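Local structure of chorismate mutase protein (Bartonella henselae, 3RMI) at residues A[38-43]-A[92-97]. The protein probably catalyses the rearrangement of chorismate to prephenate, as a dimeric, all-helical chorismate mutase of the type II family. Sequence-based numbering, arbitrary orientation.
Sequences CTQAIG and VHQHEV. With MLT (D-malate), chain D; EDO (1,2-ethanediol), chain B.
Helices 4-48 and 77-106 pack here beside the D-malate pocket, probably the active site of this AroQ-type (type II) all-helical fold, H95 bridging from helix 77-106 to T39 and G43 on helix 4-48. The segment axes lie 9.1 Å apart at closest approach. H95 CG lies anti to its carbonyl carbon (chi1 -77°), which swings the imidazole across to helix 4-48, where NE2 donates to T39 O at 3.0 Å. That oxygen lies near the ring plane, though the bond is bent, with an N-H...O angle of 141°. T39 O also accepts its helical bond from G43 N, the two donors arriving from opposite faces of the carbonyl plane. G43 CA approaches H95 CD2 to 3.4 Å, while I42 CG2 packs against H95 CE1 at 3.8 Å. Beside it, Q40 NE2 donates a hydrogen bond to Q94 OE1 at 2.9 Å, from above the latter's carbonyl plane and so not along a lone pair, the amides being turned 49° apart. One water donates to both G43 O and H95 O. The ligand is hydrogen-bonded to R35, K46, R58 and Q62 of the same chain and R18 of the second subunit. With NE2 donating to a backbone carbonyl, the imidazole's rotation is restricted, placing CE1 3.3 Å from malate O2, a close approach with no hydrogen bond identified.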
loop_
_atom_site.group_PDB
_atom_site.type_symbol
_atom_site.label_atom_id
_atom_site.label_comp_id
_atom_site.label_asym_id
_atom_site.label_seq_id
_atom_site.Cartn_x
_atom_site.Cartn_y
_atom_site.Cartn_z
ATOM N N CYS A 38 -1.746 4.211 -14.441
ATOM C CA CYS A 38 -1.371 5.622 -14.642
ATOM C C CYS A 38 0.106 5.823 -14.675
ATOM O O CYS A 38 0.601 6.462 -15.579
ATOM C CB CYS A 38 -1.922 6.527 -13.553
ATOM S SG CYS A 38 -3.628 6.793 -13.736
ATOM N N THR A 39 0.823 5.290 -13.697
ATOM C CA THR A 39 2.267 5.514 -13.666
ATOM C C THR A 39 2.949 4.853 -14.835
ATOM O O THR A 39 4.047 5.246 -15.197
ATOM C CB THR A 39 2.931 5.032 -12.383
ATOM O OG1 THR A 39 2.646 3.635 -12.180
ATOM C CG2 THR A 39 2.476 5.863 -11.203
ATOM N N GLN A 40 2.346 3.843 -15.425
ATOM C CA GLN A 40 2.932 3.220 -16.615
ATOM C C GLN A 40 2.696 4.085 -17.836
ATOM O O GLN A 40 3.529 4.107 -18.748
ATOM C CB GLN A 40 2.386 1.789 -16.840
ATOM C CG GLN A 40 3.072 0.743 -15.921
ATOM C CD GLN A 40 2.284 -0.600 -15.726
ATOM O OE1 GLN A 40 1.416 -0.970 -16.535
ATOM N NE2 GLN A 40 2.614 -1.325 -14.658
ATOM N N ALA A 41 1.565 4.789 -17.865
ATOM C CA ALA A 41 1.325 5.755 -18.916
ATOM C C ALA A 41 2.321 6.923 -18.757
ATOM O O ALA A 41 2.862 7.405 -19.742
ATOM C CB ALA A 41 -0.130 6.224 -18.927
ATOM N N ILE A 42 2.641 7.311 -17.527
ATOM C CA ILE A 42 3.698 8.308 -17.290
ATOM C C ILE A 42 5.046 7.767 -17.738
ATOM O O ILE A 42 5.811 8.485 -18.361
ATOM C CB ILE A 42 3.773 8.785 -15.804
ATOM C CG1 ILE A 42 2.507 9.577 -15.447
ATOM C CG2 ILE A 42 5.050 9.658 -15.552
ATOM C CD1 ILE A 42 2.402 9.973 -13.958
ATOM N N GLY A 43 5.342 6.501 -17.447
ATOM C CA GLY A 43 6.633 5.911 -17.864
ATOM C C GLY A 43 6.879 5.959 -19.374
ATOM O O GLY A 43 8.006 6.253 -19.834
ATOM N N VAL A 92 9.670 3.863 -9.976
ATOM C CA VAL A 92 10.924 4.315 -10.549
ATOM C C VAL A 92 11.580 3.150 -11.291
ATOM O O VAL A 92 12.071 3.316 -12.420
ATOM C CB VAL A 92 11.844 4.926 -9.453
ATOM C CG1 VAL A 92 13.269 4.910 -9.888
ATOM C CG2 VAL A 92 11.382 6.350 -9.098
ATOM N N HIS A 93 11.561 1.964 -10.677
ATOM C CA HIS A 93 11.960 0.749 -11.375
ATOM C C HIS A 93 11.188 0.582 -12.685
ATOM O O HIS A 93 11.779 0.309 -13.732
ATOM C CB HIS A 93 11.752 -0.509 -10.505
ATOM C CG HIS A 93 12.092 -1.798 -11.212
ATOM N ND1 HIS A 93 11.165 -2.795 -11.442
ATOM C CD2 HIS A 93 13.251 -2.233 -11.768
ATOM C CE1 HIS A 93 11.740 -3.792 -12.094
ATOM N NE2 HIS A 93 13.005 -3.475 -12.303
ATOM N N GLN A 94 9.866 0.731 -12.637
ATOM C CA GLN A 94 9.071 0.500 -13.833
ATOM C C GLN A 94 9.369 1.517 -14.921
ATOM O O GLN A 94 9.350 1.185 -16.109
ATOM C CB GLN A 94 7.592 0.503 -13.517
ATOM C CG GLN A 94 7.078 -0.856 -13.099
ATOM C CD GLN A 94 5.554 -0.891 -12.965
ATOM O OE1 GLN A 94 4.845 0.009 -13.449
ATOM N NE2 GLN A 94 5.049 -1.925 -12.301
ATOM N N HIS A 95 9.636 2.753 -14.514
ATOM C CA HIS A 95 10.000 3.796 -15.456
ATOM C C HIS A 95 11.302 3.468 -16.157
ATOM O O HIS A 95 11.432 3.671 -17.358
ATOM C CB HIS A 95 10.117 5.146 -14.741
ATOM C CG HIS A 95 8.797 5.775 -14.419
ATOM N ND1 HIS A 95 8.692 6.997 -13.795
ATOM C CD2 HIS A 95 7.531 5.369 -14.663
ATOM C CE1 HIS A 95 7.418 7.311 -13.658
ATOM N NE2 HIS A 95 6.691 6.341 -14.180
ATOM N N GLU A 96 12.265 2.965 -15.400
ATOM C CA GLU A 96 13.543 2.553 -15.968
ATOM C C GLU A 96 13.387 1.357 -16.913
ATOM O O GLU A 96 14.040 1.317 -17.965
ATOM C CB GLU A 96 14.557 2.245 -14.854
ATOM C CG GLU A 96 14.980 3.502 -14.056
ATOM C CD GLU A 96 15.802 3.215 -12.787
ATOM O OE1 GLU A 96 15.810 2.055 -12.279
ATOM O OE2 GLU A 96 16.432 4.185 -12.293
ATOM N N VAL A 97 12.525 0.397 -16.559
ATOM C CA VAL A 97 12.291 -0.774 -17.431
ATOM C C VAL A 97 11.652 -0.379 -18.771
ATOM O O VAL A 97 12.049 -0.869 -19.831
ATOM C CB VAL A 97 11.454 -1.882 -16.727
ATOM C CG1 VAL A 97 10.972 -2.947 -17.739
ATOM C CG2 VAL A 97 12.292 -2.539 -15.624
HETATM C C1 MLT D . 5.863 9.771 -11.300
HETATM O O1 MLT D . 6.549 10.485 -12.094
HETATM O O2 MLT D . 6.462 8.795 -10.874
HETATM C C2 MLT D . 4.426 10.050 -10.918
HETATM O O3 MLT D . 4.335 11.435 -11.040
HETATM C C3 MLT D . 3.812 9.747 -9.548
HETATM C C4 MLT D . 4.512 8.765 -8.587
HETATM O O4 MLT D . 5.722 8.948 -8.190
HETATM O O5 MLT D . 3.880 7.779 -8.110
HETATM C C1 EDO B . 1.401 -4.145 -12.063
HETATM O O1 EDO B . 1.084 -5.542 -12.042
HETATM C C2 EDO B . 2.110 -3.801 -10.760
HETATM O O2 EDO B . 3.412 -3.297 -11.058
HETATM O O HOH W 1 10.222 5.900 -18.487
#